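PDB 3IC4: glutaredoxin (Grx-1) from Archaeoglobus fulgidus, which probably transfers electrons by thiol-disulfide exchange, as other members of the glutaredoxin family do. Local coordinates for residues L15-S20 with K53-K58; R27-L32 with V41-K46; E57-I62 with Y66-V71. All coordinates share one frame; numbering follows the deposited sequence.

Interaction 1. Residues L15-S20 with K53-K58; sequences LMYGLS and KKVIEK
Tyr-17 carries this contact: of the 133 Å² buried in total, 71 Å² belongs to its side chain and backbone, against 34 Å² for Lys-58 and 28 Å² for Val-55. The two helix residues, three positions apart and so nearly one turn, meet different parts of the phenol. Val-55 comes in at the ring edge, near its plane, with a single methyl, CG1, 3.7 Å from Tyr-17 CD1. One turn on, the lysine uses its aliphatic chain: Lys-58 CG lies 3.3 Å from Tyr-17 OH, approaching the ring obliquely. The bends of the lysine chain at chi2 (60°) and chi3 (145°) carry its amino end away from the strand, leaving methylene groups beside the phenol oxygen. No hydrogen bond crosses between the segments, and the CA atoms of Tyr-17 and Val-55 stay 8.5 Å apart, so side chains alone span the gap. Val-59 and Ile-62 of the same helix also touch Tyr-17, whereas selenomethionine Met-16, just before it in the strand, packs on Cys-25, Thr-28 and Leu-32 of helix 23-35. Alternating strand residues thus serve helices on opposite faces of the sheet, the layered arrangement of the thioredoxin fold.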
loop_
_atom_site.group_PDB
_atom_site.type_symbol
_atom_site.label_atom_id
_atom_site.label_comp_id
_atom_site.label_asym_id
_atom_site.label_seq_id
_atom_site.Cartn_x
_atom_site.Cartn_y
_atom_site.Cartn_z
ATOM N N LEU A 15 -5.239 -0.525 -2.152
ATOM C CA LEU A 15 -4.508 0.053 -1.025
ATOM C C LEU A 15 -3.017 0.032 -1.309
ATOM O O LEU A 15 -2.474 -1.004 -1.678
ATOM C CB LEU A 15 -4.769 -0.794 0.243
ATOM C CG LEU A 15 -4.078 -0.320 1.521
ATOM C CD1 LEU A 15 -4.540 1.060 1.946
ATOM C CD2 LEU A 15 -4.282 -1.302 2.678
HETATM N N MSE A 16 -2.389 1.184 -1.084
HETATM C CA MSE A 16 -0.934 1.291 -1.095
HETATM C C MSE A 16 -0.346 1.497 0.296
HETATM O O MSE A 16 -0.816 2.357 1.071
HETATM C CB MSE A 16 -0.544 2.468 -1.981
HETATM C CG MSE A 16 0.904 2.635 -2.152
HETATM SE SE MSE A 16 1.288 4.269 -3.096
HETATM C CE MSE A 16 2.840 4.842 -2.098
ATOM N N TYR A 17 0.724 0.748 0.568
ATOM C CA TYR A 17 1.566 0.955 1.742
ATOM C C TYR A 17 2.882 1.555 1.260
ATOM O O TYR A 17 3.489 1.065 0.317
ATOM C CB TYR A 17 1.887 -0.360 2.403
ATOM C CG TYR A 17 0.730 -1.108 2.952
ATOM C CD1 TYR A 17 0.332 -0.948 4.283
ATOM C CD2 TYR A 17 0.043 -2.036 2.154
ATOM C CE1 TYR A 17 -0.724 -1.713 4.793
ATOM C CE2 TYR A 17 -0.997 -2.794 2.678
ATOM C CZ TYR A 17 -1.365 -2.611 3.973
ATOM O OH TYR A 17 -2.374 -3.377 4.433
ATOM N N GLY A 18 3.326 2.626 1.912
ATOM C CA GLY A 18 4.619 3.201 1.561
ATOM C C GLY A 18 5.171 4.163 2.597
ATOM O O GLY A 18 4.686 4.229 3.682
ATOM N N LEU A 19 6.268 4.800 2.255
ATOM C CA LEU A 19 6.823 5.885 3.021
ATOM C C LEU A 19 6.752 7.133 2.160
ATOM O O LEU A 19 7.099 7.114 0.993
ATOM C CB LEU A 19 8.271 5.624 3.362
ATOM C CG LEU A 19 8.595 4.370 4.197
ATOM C CD1 LEU A 19 10.071 4.228 4.242
ATOM C CD2 LEU A 19 8.038 4.562 5.561
ATOM N N SER A 20 6.449 8.235 2.822
ATOM C CA SER A 20 6.161 9.500 2.119
ATOM C C SER A 20 7.434 10.045 1.518
ATOM O O SER A 20 7.392 10.869 0.558
ATOM C CB SER A 20 5.458 10.482 3.061
ATOM O OG SER A 20 6.380 11.006 3.989
ATOM N N LYS A 53 4.329 -0.617 13.996
ATOM C CA LYS A 53 4.741 -2.033 14.016
ATOM C C LYS A 53 3.662 -2.912 13.429
ATOM O O LYS A 53 3.939 -3.830 12.684
ATOM C CB LYS A 53 5.123 -2.483 15.440
ATOM C CG LYS A 53 6.487 -1.915 15.899
ATOM C CD LYS A 53 7.053 -2.579 17.180
ATOM C CE LYS A 53 7.989 -1.544 17.890
ATOM N NZ LYS A 53 8.654 -1.958 19.183
ATOM N N LYS A 54 2.410 -2.610 13.741
ATOM C CA LYS A 54 1.296 -3.392 13.237
ATOM C C LYS A 54 1.173 -3.315 11.709
ATOM O O LYS A 54 0.942 -4.352 11.045
ATOM C CB LYS A 54 0.032 -2.883 13.909
ATOM C CG LYS A 54 -1.255 -3.563 13.581
ATOM C CD LYS A 54 -2.414 -2.703 14.202
ATOM C CE LYS A 54 -3.554 -3.546 14.861
ATOM N NZ LYS A 54 -4.849 -3.683 14.047
ATOM N N VAL A 55 1.356 -2.105 11.156
ATOM C CA VAL A 55 1.287 -1.908 9.715
ATOM C C VAL A 55 2.472 -2.558 9.017
ATOM O O VAL A 55 2.323 -3.180 7.949
ATOM C CB VAL A 55 1.155 -0.453 9.345
ATOM C CG1 VAL A 55 1.115 -0.295 7.821
ATOM C CG2 VAL A 55 -0.123 0.098 9.975
ATOM N N ILE A 56 3.637 -2.442 9.645
ATOM C CA ILE A 56 4.827 -3.157 9.117
ATOM C C ILE A 56 4.610 -4.687 9.022
ATOM O O ILE A 56 4.952 -5.342 8.026
ATOM C CB ILE A 56 6.154 -2.770 9.858
ATOM C CG1 ILE A 56 6.492 -1.292 9.573
ATOM C CG2 ILE A 56 7.298 -3.666 9.300
ATOM C CD1 ILE A 56 7.510 -0.612 10.516
ATOM N N GLU A 57 4.023 -5.266 10.059
ATOM C CA GLU A 57 3.769 -6.687 10.059
ATOM C C GLU A 57 2.718 -7.030 9.028
ATOM O O GLU A 57 2.811 -8.075 8.371
ATOM C CB GLU A 57 3.405 -7.188 11.459
ATOM C CG GLU A 57 4.640 -7.290 12.438
ATOM C CD GLU A 57 5.966 -7.820 11.821
ATOM O OE1 GLU A 57 5.983 -8.761 10.977
ATOM O OE2 GLU A 57 7.014 -7.246 12.188
ATOM N N LYS A 58 1.775 -6.131 8.821
ATOM C CA LYS A 58 0.758 -6.321 7.769
ATOM C C LYS A 58 1.317 -6.333 6.344
ATOM O O LYS A 58 0.987 -7.222 5.540
ATOM C CB LYS A 58 -0.282 -5.260 7.900
ATOM C CG LYS A 58 -1.418 -5.305 6.872
ATOM C CD LYS A 58 -2.148 -6.569 6.944
ATOM C CE LYS A 58 -3.628 -6.430 6.662
ATOM N NZ LYS A 58 -4.333 -7.665 7.083
#

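Interaction 2. Residues R27-L32 with V41-K46; sequences RTLEFL and VIWIDK
Trp-43, the strand residue that meets Leu-29 across this contact, leads straight into a short 3-10 turn where Ser-20 OG is gripped by two groups, hydrogen-bonded to Asp-45 OD2 and weakly to Lys-46 NZ. The turn itself is closed by Lys-46 N donating to Trp-43 O at 3.0 Å. Between helix and strand, by contrast, there is no hydrogen bond, and the contacts within the 100 Å² of buried surface are between apolar side chains. Leu-29 supplies 55 Å² of it. With its CG opposite the backbone N (chi1 178°), the leucine extends from the helix and divides its two methyls between two residues. CD2 reaches the edge of the indole, near its plane, at 4.0 Å from Trp-43 CZ2, and the two side chains cross at about a right angle; Leu-29 CD1 sits 4.3 Å from Val-41 CG1. These residues belong to a beta-alpha-beta unit, strand 15-18, helix 23-35 and strand 40-43, in which the helix links two parallel neighbouring strands. Val-41 and Trp-43, two positions apart, project on the same side of their strand, and Val-41 CG2 lies 3.6 Å above the indole plane, over its centre. Phe-39 also packs on Leu-29. The Trp-43 side chain touches the CxxC stretch (Cys-22, Cys-25, free thiols here) at the start of helix 23-35, a pattern consistent with a thioredoxin-type redox site.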
loop_
_atom_site.group_PDB
_atom_site.type_symbol
_atom_site.label_atom_id
_atom_site.label_comp_id
_atom_site.label_asym_id
_atom_site.label_seq_id
_atom_site.Cartn_x
_atom_site.Cartn_y
_atom_site.Cartn_z
ATOM N N ARG A 27 6.479 7.661 -6.902
ATOM C CA ARG A 27 6.180 7.280 -8.284
ATOM C C ARG A 27 4.891 6.417 -8.359
ATOM O O ARG A 27 4.027 6.598 -9.190
ATOM C CB ARG A 27 7.364 6.544 -8.914
ATOM C CG ARG A 27 8.481 7.437 -9.372
ATOM C CD ARG A 27 9.562 6.649 -10.117
ATOM N NE ARG A 27 10.498 6.067 -9.185
ATOM C CZ ARG A 27 11.534 6.703 -8.637
ATOM N NH1 ARG A 27 12.328 6.034 -7.813
ATOM N NH2 ARG A 27 11.832 7.975 -8.860
ATOM N N THR A 28 4.804 5.465 -7.440
ATOM C CA THR A 28 3.644 4.583 -7.386
ATOM C C THR A 28 2.364 5.374 -7.053
ATOM O O THR A 28 1.335 5.155 -7.661
ATOM C CB THR A 28 3.855 3.492 -6.321
ATOM O OG1 THR A 28 5.070 2.811 -6.615
ATOM C CG2 THR A 28 2.692 2.466 -6.272
ATOM N N LEU A 29 2.449 6.317 -6.114
ATOM C CA LEU A 29 1.316 7.187 -5.801
ATOM C C LEU A 29 0.839 7.964 -7.043
ATOM O O LEU A 29 -0.353 8.074 -7.317
ATOM C CB LEU A 29 1.710 8.149 -4.659
ATOM C CG LEU A 29 0.619 9.176 -4.257
ATOM C CD1 LEU A 29 -0.358 8.503 -3.372
ATOM C CD2 LEU A 29 1.173 10.412 -3.579
ATOM N N GLU A 30 1.786 8.533 -7.783
ATOM C CA GLU A 30 1.457 9.268 -8.993
ATOM C C GLU A 30 0.859 8.345 -10.055
ATOM O O GLU A 30 -0.046 8.745 -10.777
ATOM C CB GLU A 30 2.675 10.046 -9.494
ATOM C CG GLU A 30 3.153 11.137 -8.459
ATOM C CD GLU A 30 2.137 12.213 -8.180
ATOM O OE1 GLU A 30 1.300 12.573 -9.071
ATOM O OE2 GLU A 30 2.148 12.789 -7.046
ATOM N N PHE A 31 1.345 7.106 -10.131
ATOM C CA PHE A 31 0.722 6.134 -11.020
ATOM C C PHE A 31 -0.747 5.946 -10.708
ATOM O O PHE A 31 -1.585 5.920 -11.600
ATOM C CB PHE A 31 1.458 4.777 -10.966
ATOM C CG PHE A 31 0.757 3.670 -11.751
ATOM C CD1 PHE A 31 0.962 3.522 -13.101
ATOM C CD2 PHE A 31 -0.148 2.845 -11.138
ATOM C CE1 PHE A 31 0.234 2.575 -13.828
ATOM C CE2 PHE A 31 -0.849 1.909 -11.846
ATOM C CZ PHE A 31 -0.673 1.796 -13.178
ATOM N N LEU A 32 -1.032 5.708 -9.428
ATOM C CA LEU A 32 -2.393 5.424 -8.971
ATOM C C LEU A 32 -3.261 6.622 -9.196
ATOM O O LEU A 32 -4.414 6.482 -9.604
ATOM C CB LEU A 32 -2.395 4.999 -7.494
ATOM C CG LEU A 32 -1.747 3.636 -7.197
ATOM C CD1 LEU A 32 -1.670 3.454 -5.720
ATOM C CD2 LEU A 32 -2.445 2.502 -7.916
ATOM N N VAL A 41 -3.965 5.253 0.653
ATOM C CA VAL A 41 -2.506 5.113 0.964
ATOM C C VAL A 41 -2.286 5.187 2.474
ATOM O O VAL A 41 -2.916 6.018 3.155
ATOM C CB VAL A 41 -1.577 6.166 0.263
ATOM C CG1 VAL A 41 -1.905 7.638 0.585
ATOM C CG2 VAL A 41 -0.078 5.908 0.640
ATOM N N ILE A 42 -1.452 4.289 2.977
ATOM C CA ILE A 42 -0.943 4.355 4.337
ATOM C C ILE A 42 0.553 4.683 4.306
ATOM O O ILE A 42 1.358 3.888 3.809
ATOM C CB ILE A 42 -1.190 3.064 5.110
ATOM C CG1 ILE A 42 -2.709 2.784 5.206
ATOM C CG2 ILE A 42 -0.546 3.116 6.478
ATOM C CD1 ILE A 42 -3.035 1.443 5.866
ATOM N N TRP A 43 0.902 5.843 4.864
ATOM C CA TRP A 43 2.290 6.245 5.013
ATOM C C TRP A 43 2.784 5.749 6.389
ATOM O O TRP A 43 2.391 6.262 7.483
ATOM C CB TRP A 43 2.365 7.747 4.959
ATOM C CG TRP A 43 1.967 8.371 3.692
ATOM C CD1 TRP A 43 1.081 9.405 3.570
ATOM C CD2 TRP A 43 2.467 8.120 2.366
ATOM N NE1 TRP A 43 1.001 9.798 2.266
ATOM C CE2 TRP A 43 1.824 9.025 1.497
ATOM C CE3 TRP A 43 3.407 7.252 1.822
ATOM C CZ2 TRP A 43 2.117 9.087 0.111
ATOM C CZ3 TRP A 43 3.660 7.301 0.435
ATOM C CH2 TRP A 43 3.016 8.166 -0.385
ATOM N N ILE A 44 3.666 4.789 6.328
ATOM C CA ILE A 44 4.104 4.079 7.522
ATOM C C ILE A 44 4.951 5.034 8.347
ATOM O O ILE A 44 4.971 4.972 9.577
ATOM C CB ILE A 44 4.907 2.811 7.103
ATOM C CG1 ILE A 44 3.979 1.842 6.330
ATOM C CG2 ILE A 44 5.576 2.197 8.295
ATOM C CD1 ILE A 44 4.612 0.644 5.799
ATOM N N ASP A 45 5.632 5.962 7.676
ATOM C CA ASP A 45 6.402 6.957 8.383
ATOM C C ASP A 45 5.621 7.975 9.214
ATOM O O ASP A 45 6.211 8.687 10.053
ATOM C CB ASP A 45 7.339 7.639 7.412
ATOM C CG ASP A 45 6.630 8.349 6.285
ATOM O OD1 ASP A 45 5.830 7.740 5.550
ATOM O OD2 ASP A 45 6.983 9.573 6.092
ATOM N N LYS A 46 4.338 8.119 8.905
ATOM C CA LYS A 46 3.411 8.978 9.663
ATOM C C LYS A 46 2.775 8.274 10.852
ATOM O O LYS A 46 2.047 8.893 11.626
ATOM C CB LYS A 46 2.348 9.493 8.700
ATOM C CG LYS A 46 2.939 10.282 7.534
ATOM C CD LYS A 46 3.358 11.695 7.917
ATOM C CE LYS A 46 4.495 12.255 7.019
ATOM N NZ LYS A 46 4.013 12.757 5.711
#

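Interaction 3. Residues E57-I62 with Y66-V71; sequences EKVHSI and YSVPVV
His-60 and Tyr-66 form the closely touching but solvent-facing margin of this contact, an offset stack with ring centroids 4.5 Å apart and planes 14° from parallel. His-60 CD2 lies over one face of the tyrosine toward its rim, 3.4 Å from Tyr-66 CZ, while Tyr-66 OH sits above the centre of the imidazole. That hydroxyl also donates to Glu-57 OE1, 3.2 Å from Tyr-66 OH. The glutamate chain points away from the loop at its root but bends at chi2 (-40°), which brings OE1 to the ring edge; its syn lone pair takes the bond, and the carboxylate stands 71° from the ring plane. Both Glu-57 and Tyr-66 are exposed. On the tightly packed inner side Val-59 and Val-70 are buried, and Tyr-17 also packs on Val-59 and Ile-62. Direct approaches there are longer: Ile-62 CG2 to Val-70 CG1 4.0 Å, Val-59 CG2 to Val-68 CG1 4.5 Å. After Val-68 comes the cis peptide to Pro-69, a hallmark of the thioredoxin fold, and Pro-69 packs on Cys-25 of helix 23-35. Helix 49-63 thus covers the start of strand 70-73, which pairs through Val-70 with Tyr-17 of strand 15-18, while Ile-62 reaches His-77 of strand 76-79.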
loop_
_atom_site.group_PDB
_atom_site.type_symbol
_atom_site.label_atom_id
_atom_site.label_comp_id
_atom_site.label_asym_id
_atom_site.label_seq_id
_atom_site.Cartn_x
_atom_site.Cartn_y
_atom_site.Cartn_z
ATOM N N GLU A 57 4.023 -5.266 10.059
ATOM C CA GLU A 57 3.769 -6.687 10.059
ATOM C C GLU A 57 2.718 -7.030 9.028
ATOM O O GLU A 57 2.811 -8.075 8.371
ATOM C CB GLU A 57 3.405 -7.188 11.459
ATOM C CG GLU A 57 4.640 -7.290 12.438
ATOM C CD GLU A 57 5.966 -7.820 11.821
ATOM O OE1 GLU A 57 5.983 -8.761 10.977
ATOM O OE2 GLU A 57 7.014 -7.246 12.188
ATOM N N LYS A 58 1.775 -6.131 8.821
ATOM C CA LYS A 58 0.758 -6.321 7.769
ATOM C C LYS A 58 1.317 -6.333 6.344
ATOM O O LYS A 58 0.987 -7.222 5.540
ATOM C CB LYS A 58 -0.282 -5.260 7.900
ATOM C CG LYS A 58 -1.418 -5.305 6.872
ATOM C CD LYS A 58 -2.148 -6.569 6.944
ATOM C CE LYS A 58 -3.628 -6.430 6.662
ATOM N NZ LYS A 58 -4.333 -7.665 7.083
ATOM N N VAL A 59 2.166 -5.384 6.043
ATOM C CA VAL A 59 2.914 -5.318 4.793
ATOM C C VAL A 59 3.657 -6.665 4.555
ATOM O O VAL A 59 3.635 -7.196 3.474
ATOM C CB VAL A 59 3.976 -4.106 4.872
ATOM C CG1 VAL A 59 5.254 -4.373 4.090
ATOM C CG2 VAL A 59 3.380 -2.834 4.465
ATOM N N HIS A 60 4.299 -7.176 5.596
ATOM C CA HIS A 60 5.054 -8.423 5.530
ATOM C C HIS A 60 4.135 -9.577 5.267
ATOM O O HIS A 60 4.452 -10.478 4.487
ATOM C CB HIS A 60 5.851 -8.623 6.775
ATOM C CG HIS A 60 6.530 -9.940 6.822
ATOM N ND1 HIS A 60 5.968 -11.044 7.418
ATOM C CD2 HIS A 60 7.708 -10.346 6.297
ATOM C CE1 HIS A 60 6.773 -12.082 7.279
ATOM N NE2 HIS A 60 7.836 -11.690 6.581
ATOM N N SER A 61 2.960 -9.559 5.880
ATOM C CA SER A 61 2.007 -10.636 5.677
ATOM C C SER A 61 1.459 -10.657 4.256
ATOM O O SER A 61 1.064 -11.708 3.788
ATOM C CB SER A 61 0.890 -10.500 6.686
ATOM O OG SER A 61 -0.080 -9.564 6.302
ATOM N N ILE A 62 1.477 -9.518 3.557
ATOM C CA ILE A 62 1.049 -9.433 2.152
ATOM C C ILE A 62 2.215 -9.804 1.169
ATOM O O ILE A 62 2.065 -10.673 0.345
ATOM C CB ILE A 62 0.570 -8.068 1.808
ATOM C CG1 ILE A 62 -0.680 -7.722 2.651
ATOM C CG2 ILE A 62 0.315 -8.011 0.335
ATOM C CD1 ILE A 62 -0.954 -6.238 2.780
ATOM N N TYR A 66 9.914 -6.890 3.979
ATOM C CA TYR A 66 9.773 -5.639 4.713
ATOM C C TYR A 66 10.130 -4.453 3.808
ATOM O O TYR A 66 10.698 -3.435 4.268
ATOM C CB TYR A 66 10.621 -5.627 5.965
ATOM C CG TYR A 66 10.142 -6.622 6.963
ATOM C CD1 TYR A 66 9.020 -6.381 7.731
ATOM C CD2 TYR A 66 10.761 -7.827 7.082
ATOM C CE1 TYR A 66 8.572 -7.308 8.621
ATOM C CE2 TYR A 66 10.323 -8.764 7.978
ATOM C CZ TYR A 66 9.202 -8.500 8.747
ATOM O OH TYR A 66 8.796 -9.480 9.610
ATOM N N SER A 67 9.781 -4.568 2.536
ATOM C CA SER A 67 9.963 -3.463 1.578
ATOM C C SER A 67 8.656 -2.838 1.133
ATOM O O SER A 67 7.568 -3.405 1.246
ATOM C CB SER A 67 10.784 -3.907 0.385
ATOM O OG SER A 67 12.061 -4.337 0.810
ATOM N N VAL A 68 8.817 -1.639 0.579
ATOM C CA VAL A 68 7.695 -0.871 0.021
ATOM C C VAL A 68 8.206 -0.197 -1.270
ATOM O O VAL A 68 9.415 -0.127 -1.461
ATOM C CB VAL A 68 7.139 0.218 1.036
ATOM C CG1 VAL A 68 6.452 -0.462 2.254
ATOM C CG2 VAL A 68 8.272 1.064 1.524
ATOM N N PRO A 69 7.296 0.256 -2.170
ATOM C CA PRO A 69 5.810 0.219 -2.021
ATOM C C PRO A 69 5.193 -1.156 -2.165
ATOM O O PRO A 69 5.736 -2.018 -2.823
ATOM C CB PRO A 69 5.312 1.105 -3.191
ATOM C CG PRO A 69 6.403 0.895 -4.261
ATOM C CD PRO A 69 7.666 0.912 -3.449
ATOM N N VAL A 70 4.039 -1.358 -1.510
ATOM C CA VAL A 70 3.194 -2.525 -1.791
ATOM C C VAL A 70 1.805 -2.015 -2.143
ATOM O O VAL A 70 1.245 -1.142 -1.455
ATOM C CB VAL A 70 3.121 -3.521 -0.615
ATOM C CG1 VAL A 70 2.052 -4.664 -0.868
ATOM C CG2 VAL A 70 4.504 -4.087 -0.383
ATOM N N VAL A 71 1.294 -2.484 -3.249
ATOM C CA VAL A 71 -0.075 -2.144 -3.671
ATOM C C VAL A 71 -0.862 -3.457 -3.706
ATOM O O VAL A 71 -0.455 -4.429 -4.314
ATOM C CB VAL A 71 -0.149 -1.417 -5.025
ATOM C CG1 VAL A 71 -1.616 -1.091 -5.394
ATOM C CG2 VAL A 71 0.666 -0.115 -4.971
#

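Interactions 1 and 3 both use helix 49-63 and cover adjacent strands, 15-18 and 70-73, of the same sheet; their centres lie about 6 Å apart, and Ile-56 packs on Tyr-66 between them. Interaction 2 holds helix 23-35 to the edge strand 40-43, and along the chain it is nested within the loop closed by interaction 1. Interaction 1 is a buried contact without hydrogen bonds; interaction 2 also has none between its segments and is purely hydrocarbon in its contacts, but lies nearer the surface, with no fully buried residue among those touching. Interaction 3, the most extensive at 346 Å², is mixed: aliphatic inside, with an aromatic stack and a hydrogen bond at its exposed margin.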